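Sorbitol-6-phosphate dehydrogenase (Erwinia amylovora CFBP1430, PDB 5O3Z) catalyses the NAD-dependent oxidation of D-sorbitol 6-phosphate to D-fructose 6-phosphate, as a tetrameric member of the short-chain dehydrogenase/reductase family. Local coordinates at residues 10-15 against 64-69; 164-169 against 251-256; 194-199 against 229-234; 24-29 against 237-242. One frame throughout, in Å; residues are numbered along the deposited sequence.

Interaction 1 (10-15 against 64-69)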
loop_
_atom_site.group_PDB
_atom_site.type_symbol
_atom_site.label_atom_id
_atom_site.label_comp_id
_atom_site.label_asym_id
_atom_site.label_seq_id
_atom_site.Cartn_x
_atom_site.Cartn_y
_atom_site.Cartn_z
ATOM N N VAL A 10 -20.769 -17.165 -14.457
ATOM C CA VAL A 10 -21.921 -16.223 -14.296
ATOM C C VAL A 10 -21.384 -14.811 -14.393
ATOM O O VAL A 10 -20.508 -14.419 -13.587
ATOM C CB VAL A 10 -22.573 -16.443 -12.909
ATOM C CG1 VAL A 10 -23.856 -15.637 -12.795
ATOM C CG2 VAL A 10 -22.827 -17.928 -12.665
ATOM N N VAL A 11 -21.903 -13.997 -15.298
ATOM C CA VAL A 11 -21.518 -12.601 -15.389
ATOM C C VAL A 11 -22.718 -11.679 -15.060
ATOM O O VAL A 11 -23.708 -11.617 -15.823
ATOM C CB VAL A 11 -21.015 -12.253 -16.774
ATOM C CG1 VAL A 11 -20.503 -10.822 -16.852
ATOM C CG2 VAL A 11 -19.910 -13.197 -17.205
ATOM N N ILE A 12 -22.608 -10.950 -13.937
ATOM C CA ILE A 12 -23.611 -9.984 -13.482
ATOM C C ILE A 12 -23.265 -8.693 -14.183
ATOM O O ILE A 12 -22.088 -8.163 -14.048
ATOM C CB ILE A 12 -23.548 -9.724 -11.954
ATOM C CG1 ILE A 12 -23.342 -10.990 -11.124
ATOM C CG2 ILE A 12 -24.747 -8.920 -11.431
ATOM C CD1 ILE A 12 -24.419 -12.033 -11.217
ATOM N N GLY A 13 -24.242 -8.140 -14.877
ATOM C CA GLY A 13 -24.033 -6.946 -15.739
ATOM C C GLY A 13 -23.518 -7.336 -17.118
ATOM O O GLY A 13 -23.017 -6.497 -17.842
ATOM N N GLY A 14 -23.737 -8.604 -17.487
ATOM C CA GLY A 14 -23.366 -9.156 -18.767
ATOM C C GLY A 14 -24.045 -8.673 -20.027
ATOM O O GLY A 14 -23.599 -9.006 -21.127
ATOM N N GLY A 15 -25.047 -7.819 -19.916
ATOM C CA GLY A 15 -25.895 -7.550 -21.050
ATOM C C GLY A 15 -25.496 -6.441 -21.962
ATOM O O GLY A 15 -26.115 -6.230 -22.990
ATOM N N VAL A 64 -31.571 -10.088 -13.461
ATOM C CA VAL A 64 -31.239 -9.879 -12.020
ATOM C C VAL A 64 -31.080 -8.384 -11.683
ATOM O O VAL A 64 -30.636 -7.575 -12.503
ATOM C CB VAL A 64 -30.004 -10.688 -11.540
ATOM C CG1 VAL A 64 -28.708 -10.152 -12.183
ATOM C CG2 VAL A 64 -29.928 -10.657 -10.018
ATOM N N ASP A 65 -31.550 -8.052 -10.467
ATOM C CA ASP A 65 -31.327 -6.771 -9.855
ATOM C C ASP A 65 -30.381 -7.127 -8.760
ATOM O O ASP A 65 -30.805 -7.730 -7.736
ATOM C CB ASP A 65 -32.653 -6.197 -9.291
ATOM C CG ASP A 65 -32.442 -4.940 -8.449
ATOM O OD1 ASP A 65 -31.321 -4.386 -8.394
ATOM O OD2 ASP A 65 -33.410 -4.461 -7.859
ATOM N N ALA A 66 -29.097 -6.826 -8.962
ATOM C CA ALA A 66 -28.118 -7.311 -7.992
ATOM C C ALA A 66 -28.296 -6.633 -6.610
ATOM O O ALA A 66 -27.875 -7.180 -5.627
ATOM C CB ALA A 66 -26.662 -7.207 -8.497
ATOM N N THR A 67 -29.005 -5.528 -6.543
ATOM C CA THR A 67 -29.219 -4.802 -5.289
ATOM C C THR A 67 -30.350 -5.414 -4.471
ATOM O O THR A 67 -30.524 -5.063 -3.304
ATOM C CB THR A 67 -29.568 -3.307 -5.535
ATOM O OG1 THR A 67 -30.860 -3.207 -6.104
ATOM C CG2 THR A 67 -28.567 -2.604 -6.489
ATOM N N ASP A 68 -31.087 -6.374 -5.050
ATOM C CA ASP A 68 -32.260 -7.018 -4.379
ATOM C C ASP A 68 -31.964 -8.454 -4.002
ATOM O O ASP A 68 -31.697 -9.254 -4.865
ATOM C CB ASP A 68 -33.475 -6.896 -5.316
ATOM C CG ASP A 68 -34.745 -7.584 -4.764
ATOM O OD1 ASP A 68 -34.884 -8.834 -4.836
ATOM O OD2 ASP A 68 -35.623 -6.838 -4.306
ATOM N N GLU A 69 -32.057 -8.805 -2.711
ATOM C CA GLU A 69 -31.740 -10.139 -2.209
ATOM C C GLU A 69 -32.595 -11.293 -2.797
ATOM O O GLU A 69 -32.098 -12.395 -3.049
ATOM C CB GLU A 69 -31.876 -10.161 -0.684
ATOM C CG GLU A 69 -31.549 -11.481 -0.029
ATOM C CD GLU A 69 -31.504 -11.398 1.505
ATOM O OE1 GLU A 69 -32.319 -10.641 2.086
ATOM O OE2 GLU A 69 -30.693 -12.122 2.119
#
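Ile12, the last residue of strand 8-12, lays its CG2 methyl against two small groups of the loop after strand 59-63. CG2 lies 3.9 Å from Ala66 CB, with Val64 CG1 beside it at 4.2 Å. With CG1 beside the backbone N (chi1 -42°), the CG2 branch stands anti to that nitrogen and serves both neighbours. A beta-branched side chain suits this strand end, since one branch faces the loop while Ile12 also packs on Leu75, Leu89 and Tyr91; Ala66 is short enough for the loop to pass close by.

The loop is shaped by Asp65, whose OD1 takes two bonds from Thr67 on one face of its carboxylate: Thr67 OG1 at 2.6 Å and Thr67 N at 3.2 Å, the latter an Asx turn. A type I turn, with Asp68 N bonded to Asp65 O at 3.0 Å, leads to Asp68, which caps helix 69-83 through Ser71 N.

Beyond Ile12 the chain folds into a type II turn from Val11 to Gly14. Gly13 takes a positive phi (84°), a conformation easy for glycine, and Gly15 N bonds to Asp37 at the end of the next strand. A glycine-rich turn after the first strand, flanked by an acidic residue closing the second, marks the dinucleotide-binding site of a Rossmann fold, here probably for NAD.

Interaction 2 (164-169 against 251-256)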
loop_
_atom_site.group_PDB
_atom_site.type_symbol
_atom_site.label_atom_id
_atom_site.label_comp_id
_atom_site.label_asym_id
_atom_site.label_seq_id
_atom_site.Cartn_x
_atom_site.Cartn_y
_atom_site.Cartn_z
ATOM N N GLY A 164 -14.356 -0.087 -0.687
ATOM C CA GLY A 164 -15.109 -1.097 0.054
ATOM C C GLY A 164 -15.132 -2.441 -0.634
ATOM O O GLY A 164 -14.937 -3.482 0.012
ATOM N N GLY A 165 -15.194 -2.417 -1.949
ATOM C CA GLY A 165 -15.014 -3.693 -2.689
ATOM C C GLY A 165 -13.680 -4.432 -2.441
ATOM O O GLY A 165 -13.628 -5.644 -2.440
ATOM N N VAL A 166 -12.584 -3.674 -2.284
ATOM C CA VAL A 166 -11.287 -4.298 -1.982
ATOM C C VAL A 166 -11.363 -4.983 -0.677
ATOM O O VAL A 166 -10.960 -6.120 -0.555
ATOM C CB VAL A 166 -10.160 -3.266 -1.983
ATOM C CG1 VAL A 166 -8.845 -3.958 -1.516
ATOM C CG2 VAL A 166 -10.081 -2.647 -3.373
ATOM N N GLY A 167 -11.903 -4.273 0.299
ATOM C CA GLY A 167 -12.130 -4.860 1.638
ATOM C C GLY A 167 -12.968 -6.136 1.614
ATOM O O GLY A 167 -12.632 -7.128 2.258
ATOM N N LEU A 168 -14.070 -6.077 0.867
ATOM C CA LEU A 168 -14.919 -7.276 0.732
ATOM C C LEU A 168 -14.178 -8.419 0.045
ATOM O O LEU A 168 -14.140 -9.530 0.566
ATOM C CB LEU A 168 -16.221 -6.947 0.012
ATOM C CG LEU A 168 -17.141 -8.140 -0.139
ATOM C CD1 LEU A 168 -17.461 -8.817 1.184
ATOM C CD2 LEU A 168 -18.378 -7.726 -0.815
ATOM N N THR A 169 -13.458 -8.102 -1.046
ATOM C CA THR A 169 -12.566 -9.071 -1.710
ATOM C C THR A 169 -11.568 -9.728 -0.743
ATOM O O THR A 169 -11.396 -10.930 -0.808
ATOM C CB THR A 169 -11.823 -8.463 -2.934
ATOM O OG1 THR A 169 -12.654 -8.354 -4.083
ATOM C CG2 THR A 169 -10.615 -9.261 -3.280
ATOM N N GLY A 251 -7.182 -12.890 -2.924
ATOM C CA GLY A 251 -7.397 -11.634 -2.251
ATOM C C GLY A 251 -6.802 -10.383 -2.867
ATOM O O GLY A 251 -6.683 -9.381 -2.196
ATOM N N GLN A 252 -6.386 -10.458 -4.080
ATOM C CA GLN A 252 -5.634 -9.405 -4.719
ATOM C C GLN A 252 -6.407 -8.230 -5.386
ATOM O O GLN A 252 -7.542 -8.359 -5.850
ATOM C CB GLN A 252 -4.625 -10.020 -5.712
ATOM C CG GLN A 252 -3.687 -11.073 -5.160
ATOM C CD GLN A 252 -2.853 -10.607 -4.004
ATOM O OE1 GLN A 252 -2.148 -9.586 -4.083
ATOM N NE2 GLN A 252 -2.920 -11.332 -2.905
ATOM N N SER A 253 -5.810 -7.051 -5.335
ATOM C CA SER A 253 -6.226 -5.921 -6.143
ATOM C C SER A 253 -5.260 -5.884 -7.264
ATOM O O SER A 253 -4.099 -5.522 -7.052
ATOM C CB SER A 253 -6.181 -4.631 -5.326
ATOM O OG SER A 253 -6.979 -4.711 -4.151
ATOM N N ILE A 254 -5.677 -6.316 -8.462
ATOM C CA ILE A 254 -4.780 -6.468 -9.600
ATOM C C ILE A 254 -4.891 -5.233 -10.484
ATOM O O ILE A 254 -5.930 -4.941 -11.027
ATOM C CB ILE A 254 -5.180 -7.714 -10.404
ATOM C CG1 ILE A 254 -5.047 -8.983 -9.613
ATOM C CG2 ILE A 254 -4.374 -7.811 -11.649
ATOM C CD1 ILE A 254 -3.731 -9.233 -8.831
ATOM N N ASN A 255 -3.836 -4.437 -10.592
ATOM C CA ASN A 255 -3.920 -3.254 -11.375
ATOM C C ASN A 255 -3.889 -3.564 -12.854
ATOM O O ASN A 255 -3.089 -4.413 -13.303
ATOM C CB ASN A 255 -2.754 -2.315 -11.030
ATOM C CG ASN A 255 -2.818 -1.827 -9.611
ATOM O OD1 ASN A 255 -1.830 -1.870 -8.849
ATOM N ND2 ASN A 255 -3.944 -1.408 -9.234
ATOM N N VAL A 256 -4.687 -2.833 -13.618
ATOM C CA VAL A 256 -4.715 -2.957 -15.064
ATOM C C VAL A 256 -4.815 -1.563 -15.528
ATOM O O VAL A 256 -5.905 -1.054 -15.951
ATOM C CB VAL A 256 -5.946 -3.800 -15.513
ATOM C CG1 VAL A 256 -5.904 -4.030 -17.000
ATOM C CG2 VAL A 256 -5.945 -5.148 -14.798
#
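Val166 and Ser253 make the tight spot. Ser253 OG sits 3.3 Å from Val166 CG1 and 3.8 Å from Val166 CG2, resting against both branches of the valine, whose CG1 stands anti to the backbone N (chi1 174°). A small serine lets strand 253-256 come this close to the helix, and Val166 also packs on Phe163 of the second subunit. One helical turn on, Thr169 turns its methyl to the residues that lead into the strand: CG2 is 4.0 Å from Gly251 C and 4.1 Å from Gln252 O. Its hydroxyl is engaged with Ser185 and Tyr120, so threonine divides the work between an apolar and a polar branch. Gly251, at positive phi, turns the chain here, and its buried O has no partner in the model.

The last parallel strand of the Rossmann sheet within this subunit, paired with strand 182-188, here packs against helix 156-176, the long helix that in classical members of the family starts with the Tyr-x-x-x-Lys motif.

Elsewhere the fit is looser. Gln252 points away from the helix; its NE2 bonds to Thr250 O and to Val261 O of the third subunit, while Asn255 OD1 accepts from Gln252 NE2 of that subunit. Ile254 and Val256 face helix 231-242.

Interaction 3 (194-199 against 229-234)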
loop_
_atom_site.group_PDB
_atom_site.type_symbol
_atom_site.label_atom_id
_atom_site.label_comp_id
_atom_site.label_asym_id
_atom_site.label_seq_id
_atom_site.Cartn_x
_atom_site.Cartn_y
_atom_site.Cartn_z
ATOM N N SER A 194 -15.029 3.445 -24.278
ATOM C CA SER A 194 -16.350 3.080 -23.848
ATOM C C SER A 194 -17.351 4.103 -24.321
ATOM O O SER A 194 -17.049 5.278 -24.383
ATOM C CB SER A 194 -16.421 3.046 -22.343
ATOM O OG SER A 194 -15.731 1.913 -21.876
ATOM N N PRO A 195 -18.558 3.652 -24.689
ATOM C CA PRO A 195 -19.699 4.581 -24.869
ATOM C C PRO A 195 -19.928 5.480 -23.626
ATOM O O PRO A 195 -20.067 6.697 -23.724
ATOM C CB PRO A 195 -20.890 3.614 -25.062
ATOM C CG PRO A 195 -20.285 2.390 -25.682
ATOM C CD PRO A 195 -18.840 2.311 -25.245
ATOM N N MET A 196 -19.957 4.838 -22.466
ATOM C CA MET A 196 -19.992 5.520 -21.181
ATOM C C MET A 196 -19.034 6.723 -21.187
ATOM O O MET A 196 -19.455 7.866 -20.940
ATOM C CB MET A 196 -19.555 4.546 -20.077
ATOM C CG MET A 196 -20.326 3.215 -20.004
ATOM S SD MET A 196 -19.864 1.870 -21.162
ATOM C CE MET A 196 -18.449 1.050 -20.366
ATOM N N PHE A 197 -17.755 6.455 -21.507
ATOM C CA PHE A 197 -16.668 7.443 -21.339
ATOM C C PHE A 197 -16.828 8.505 -22.408
ATOM O O PHE A 197 -16.797 9.713 -22.116
ATOM C CB PHE A 197 -15.251 6.812 -21.399
ATOM C CG PHE A 197 -14.189 7.740 -20.899
ATOM C CD1 PHE A 197 -13.805 8.854 -21.640
ATOM C CD2 PHE A 197 -13.641 7.567 -19.644
ATOM C CE1 PHE A 197 -12.870 9.751 -21.145
ATOM C CE2 PHE A 197 -12.718 8.481 -19.132
ATOM C CZ PHE A 197 -12.324 9.568 -19.881
ATOM N N GLN A 198 -16.984 8.013 -23.643
ATOM C CA GLN A 198 -17.265 8.816 -24.830
ATOM C C GLN A 198 -18.426 9.797 -24.671
ATOM O O GLN A 198 -18.357 10.914 -25.191
ATOM C CB GLN A 198 -17.545 7.896 -26.018
ATOM C CG GLN A 198 -16.299 7.305 -26.657
ATOM C CD GLN A 198 -15.325 8.374 -27.123
ATOM O OE1 GLN A 198 -15.716 9.332 -27.784
ATOM N NE2 GLN A 198 -14.056 8.240 -26.744
ATOM N N SER A 199 -19.474 9.391 -23.953
ATOM C CA SER A 199 -20.662 10.256 -23.784
ATOM C C SER A 199 -20.425 11.322 -22.722
ATOM O O SER A 199 -21.054 12.381 -22.756
ATOM C CB SER A 199 -21.926 9.439 -23.473
ATOM O OG SER A 199 -21.675 8.453 -22.495
ATOM N N CYS A 229 -7.363 2.052 -21.233
ATOM C CA CYS A 229 -7.554 0.636 -20.963
ATOM C C CYS A 229 -8.508 0.080 -22.003
ATOM O O CYS A 229 -9.524 0.664 -22.297
ATOM C CB CYS A 229 -8.081 0.374 -19.545
ATOM S SG CYS A 229 -8.291 -1.345 -19.053
ATOM N N ASP A 230 -8.246 -1.081 -22.521
ATOM C CA ASP A 230 -9.274 -1.629 -23.391
ATOM C C ASP A 230 -9.853 -2.940 -22.898
ATOM O O ASP A 230 -9.374 -3.567 -21.950
ATOM C CB ASP A 230 -8.812 -1.598 -24.877
ATOM C CG ASP A 230 -7.773 -2.665 -25.206
ATOM O OD1 ASP A 230 -7.578 -3.572 -24.376
ATOM O OD2 ASP A 230 -7.177 -2.627 -26.328
ATOM N N TYR A 231 -10.941 -3.362 -23.530
ATOM C CA TYR A 231 -11.712 -4.479 -22.988
ATOM C C TYR A 231 -10.932 -5.749 -23.033
ATOM O O TYR A 231 -11.124 -6.685 -22.209
ATOM C CB TYR A 231 -13.059 -4.669 -23.758
ATOM C CG TYR A 231 -14.142 -3.584 -23.663
ATOM C CD1 TYR A 231 -14.311 -2.778 -22.522
ATOM C CD2 TYR A 231 -15.049 -3.422 -24.692
ATOM C CE1 TYR A 231 -15.343 -1.847 -22.450
ATOM C CE2 TYR A 231 -16.075 -2.483 -24.627
ATOM C CZ TYR A 231 -16.213 -1.695 -23.506
ATOM O OH TYR A 231 -17.227 -0.774 -23.447
ATOM N N GLN A 232 -10.063 -5.860 -24.038
ATOM C CA GLN A 232 -9.263 -7.071 -24.164
ATOM C C GLN A 232 -8.229 -7.215 -23.021
ATOM O O GLN A 232 -7.965 -8.307 -22.542
ATOM C CB GLN A 232 -8.583 -7.137 -25.559
ATOM C CG GLN A 232 -7.833 -8.433 -25.804
ATOM C CD GLN A 232 -8.758 -9.595 -26.014
ATOM O OE1 GLN A 232 -9.709 -9.476 -26.789
ATOM N NE2 GLN A 232 -8.527 -10.667 -25.361
ATOM N N ASP A 233 -7.670 -6.104 -22.570
ATOM C CA ASP A 233 -6.750 -6.173 -21.379
ATOM C C ASP A 233 -7.488 -6.732 -20.193
ATOM O O ASP A 233 -7.029 -7.558 -19.509
ATOM C CB ASP A 233 -6.234 -4.792 -21.015
ATOM C CG ASP A 233 -5.574 -4.097 -22.139
ATOM O OD1 ASP A 233 -4.705 -4.713 -22.811
ATOM O OD2 ASP A 233 -5.913 -2.941 -22.333
ATOM N N VAL A 234 -8.724 -6.300 -20.013
ATOM C CA VAL A 234 -9.523 -6.805 -18.925
ATOM C C VAL A 234 -9.716 -8.297 -18.991
ATOM O O VAL A 234 -9.468 -9.041 -18.033
ATOM C CB VAL A 234 -10.884 -6.069 -18.848
ATOM C CG1 VAL A 234 -11.707 -6.580 -17.675
ATOM C CG2 VAL A 234 -10.690 -4.568 -18.683
#
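Tyr231 reaches from the first turn of helix 231-242 to the start of helix 195-199. Its CB heads toward that helix, with CG anti to the carbonyl carbon. The ring passes Thr17 and Leu18 and meets the ring of Phe21, the planes inclined by about 50°. Farther along, CE1 comes within 3.8 Å of Ser194 OG. The phenol OH lies among three residues: Ser194 OG at 3.5 Å, a weak hydrogen bond at most; Pro195 CD at 3.9 Å; and Met196 CE at 3.8 Å. Bends at chi2 and chi3 (81° and 83°) fold the flexible methionine chain so that its CE methyl reaches the phenol oxygen from the direction opposite to the tyrosine's own. Ser194 OG has another weak partner in Leu191 O.

The base of Tyr231 is firmer. Asp230 and Asp233 form a capping box, with Asp233 N bonded to Asp230 OD1 at 3.1 Å and Asp230 N to Asp233 OD2 at 3.0 Å, which pins the helix start.

In this family the helices after the sixth strand commonly form a substrate-binding lid. A tyrosine on a capped helix, touching such a segment through one weak polar pair and two alkyl groups, implies a contact held by little energy, which would be consistent with a lid that can shift.

Interaction 4 (24-29 against 237-242)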
loop_
_atom_site.group_PDB
_atom_site.type_symbol
_atom_site.label_atom_id
_atom_site.label_comp_id
_atom_site.label_asym_id
_atom_site.label_seq_id
_atom_site.Cartn_x
_atom_site.Cartn_y
_atom_site.Cartn_z
ATOM N N GLU A 24 -18.697 -12.857 -24.099
ATOM C CA GLU A 24 -18.267 -13.416 -25.408
ATOM C C GLU A 24 -16.868 -14.036 -25.322
ATOM O O GLU A 24 -16.577 -15.159 -25.829
ATOM C CB GLU A 24 -18.254 -12.335 -26.457
ATOM C CG GLU A 24 -19.609 -11.685 -26.614
ATOM C CD GLU A 24 -19.803 -10.959 -27.932
ATOM O OE1 GLU A 24 -19.250 -11.395 -28.962
ATOM O OE2 GLU A 24 -20.543 -9.968 -27.942
ATOM N N GLY A 25 -16.008 -13.310 -24.609
ATOM C CA GLY A 25 -14.640 -13.728 -24.393
ATOM C C GLY A 25 -14.561 -14.994 -23.594
ATOM O O GLY A 25 -13.736 -15.832 -23.869
ATOM N N LEU A 26 -15.441 -15.157 -22.595
ATOM C CA LEU A 26 -15.498 -16.376 -21.829
ATOM C C LEU A 26 -16.060 -17.563 -22.622
ATOM O O LEU A 26 -15.693 -18.698 -22.390
ATOM C CB LEU A 26 -16.334 -16.178 -20.585
ATOM C CG LEU A 26 -15.659 -15.304 -19.503
ATOM C CD1 LEU A 26 -16.716 -14.753 -18.563
ATOM C CD2 LEU A 26 -14.700 -16.156 -18.719
ATOM N N ALA A 27 -16.982 -17.300 -23.513
ATOM C CA ALA A 27 -17.514 -18.419 -24.343
ATOM C C ALA A 27 -16.371 -18.916 -25.244
ATOM O O ALA A 27 -16.075 -20.097 -25.299
ATOM C CB ALA A 27 -18.667 -17.909 -25.162
ATOM N N GLN A 28 -15.711 -17.978 -25.896
ATOM C CA GLN A 28 -14.504 -18.301 -26.696
ATOM C C GLN A 28 -13.461 -19.117 -25.963
ATOM O O GLN A 28 -12.979 -20.130 -26.479
ATOM C CB GLN A 28 -13.884 -17.029 -27.211
ATOM C CG GLN A 28 -12.764 -17.265 -28.211
ATOM C CD GLN A 28 -12.057 -15.979 -28.436
ATOM O OE1 GLN A 28 -11.444 -15.425 -27.484
ATOM N NE2 GLN A 28 -12.189 -15.423 -29.639
ATOM N N ALA A 29 -13.137 -18.734 -24.742
ATOM C CA ALA A 29 -12.226 -19.520 -23.885
ATOM C C ALA A 29 -12.748 -20.881 -23.470
ATOM O O ALA A 29 -12.080 -21.614 -22.731
ATOM C CB ALA A 29 -11.877 -18.720 -22.646
ATOM N N VAL A 237 -6.464 -10.487 -18.275
ATOM C CA VAL A 237 -6.161 -10.606 -16.864
ATOM C C VAL A 237 -7.237 -11.456 -16.143
ATOM O O VAL A 237 -6.943 -12.335 -15.313
ATOM C CB VAL A 237 -6.086 -9.191 -16.242
ATOM C CG1 VAL A 237 -5.977 -9.251 -14.739
ATOM C CG2 VAL A 237 -4.934 -8.359 -16.807
ATOM N N LEU A 238 -8.486 -11.142 -16.435
ATOM C CA LEU A 238 -9.586 -11.963 -15.914
ATOM C C LEU A 238 -9.346 -13.463 -16.144
ATOM O O LEU A 238 -9.418 -14.311 -15.219
ATOM C CB LEU A 238 -10.903 -11.476 -16.501
ATOM C CG LEU A 238 -12.164 -12.056 -15.837
ATOM C CD1 LEU A 238 -13.295 -11.078 -16.062
ATOM C CD2 LEU A 238 -12.544 -13.410 -16.403
ATOM N N LEU A 239 -8.972 -13.796 -17.372
ATOM C CA LEU A 239 -8.803 -15.220 -17.746
ATOM C C LEU A 239 -7.678 -15.857 -16.994
ATOM O O LEU A 239 -7.771 -17.031 -16.596
ATOM C CB LEU A 239 -8.564 -15.360 -19.235
ATOM C CG LEU A 239 -9.762 -15.074 -20.163
ATOM C CD1 LEU A 239 -9.360 -15.162 -21.641
ATOM C CD2 LEU A 239 -10.915 -15.987 -19.827
ATOM N N PHE A 240 -6.622 -15.070 -16.715
ATOM C CA PHE A 240 -5.493 -15.648 -16.069
ATOM C C PHE A 240 -5.873 -15.919 -14.654
ATOM O O PHE A 240 -5.729 -17.072 -14.182
ATOM C CB PHE A 240 -4.224 -14.756 -16.186
ATOM C CG PHE A 240 -3.119 -15.265 -15.337
ATOM C CD1 PHE A 240 -2.508 -16.484 -15.641
ATOM C CD2 PHE A 240 -2.805 -14.653 -14.143
ATOM C CE1 PHE A 240 -1.534 -17.025 -14.815
ATOM C CE2 PHE A 240 -1.840 -15.173 -13.316
ATOM C CZ PHE A 240 -1.195 -16.366 -13.655
ATOM N N TYR A 241 -6.390 -14.899 -13.925
ATOM C CA TYR A 241 -6.781 -15.124 -12.496
ATOM C C TYR A 241 -7.955 -16.120 -12.290
ATOM O O TYR A 241 -8.095 -16.781 -11.255
ATOM C CB TYR A 241 -6.905 -13.791 -11.701
ATOM C CG TYR A 241 -5.527 -13.087 -11.486
ATOM C CD1 TYR A 241 -4.738 -13.397 -10.390
ATOM C CD2 TYR A 241 -5.032 -12.181 -12.375
ATOM C CE1 TYR A 241 -3.447 -12.816 -10.225
ATOM C CE2 TYR A 241 -3.788 -11.578 -12.195
ATOM C CZ TYR A 241 -3.017 -11.883 -11.127
ATOM O OH TYR A 241 -1.797 -11.291 -10.886
ATOM N N ALA A 242 -8.736 -16.317 -13.329
ATOM C CA ALA A 242 -9.809 -17.350 -13.279
ATOM C C ALA A 242 -9.297 -18.771 -13.537
ATOM O O ALA A 242 -9.957 -19.758 -13.198
ATOM C CB ALA A 242 -10.890 -16.990 -14.299
#
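Leu239 is the main bump. Its CD2 methyl sits in a shallow hollow on the end of helix 17-28, 3.9 Å from Leu26 CD2 on one wall and 4.0 Å from Ala29 CB on the other. Leucine suits the place because its branched end is long enough to bridge two helices whose CA atoms are 7.9 Å apart at Leu26 and Leu239; the small Ala29 makes a low wall that lets the methyl enter. Both leucines place CG anti to the carbonyl carbon (chi1 -72° for Leu26), and the two side chains slide past each other in opposite directions and meet through their CD2 methyls.

The fit is mutual. Leu26 CD2 forms a second bump, entering the angle between Leu239 and Leu238, where Leu238 CD2 waits at 4.2 Å. Leu238 is turned nearly at right angles to Leu26, with its CG anti to the backbone N, and so closes the hollow from the sheet side, where it rests on Val90. Leu26 is itself seated on Leu88 and Tyr31.

The two helices thus lie side by side on one face of the Rossmann sheet. Another flank of helix 231-242 looks to the tetramer: Phe240 stacks on Phe240 of the third subunit, and Tyr241 OH bonds to Tyr241 OH of the same neighbour.

No hydrogen bond joins the two segments. Cohesion comes from methyl-methyl dispersion, aided by the exclusion of water around the buried Leu26 and Leu238, while the Ala29 side lies nearer solvent. Such forces have little directional demand, so shape rather than bonding sets how the helices fit.

Overall arrangement
Interactions 1 and 2 reach the same Rossmann sheet without touching, their nearest atoms about 11 Å apart, and helix 231-242 of interactions 3 and 4 packs against that sheet. Interactions 1 and 4 share a beta-alpha unit: strand 8-12 runs into helix 17-28, and Val11 CG2 packs on Leu26 CD1 at 3.8 Å, so the hydrophobic seam of interaction 4 backs the strand that ends at the probable NAD site. Interactions 3 and 4 use the two ends of helix 231-242, their centres 17 Å apart. Both ends meet the last strand, of interaction 2: Val256 CG1 lies 4.1 Å from Asp233 CB, and Ile254 CG2 3.8 Å from Val237 CG1. Interactions 2, 3 and 4 all touch the third subunit.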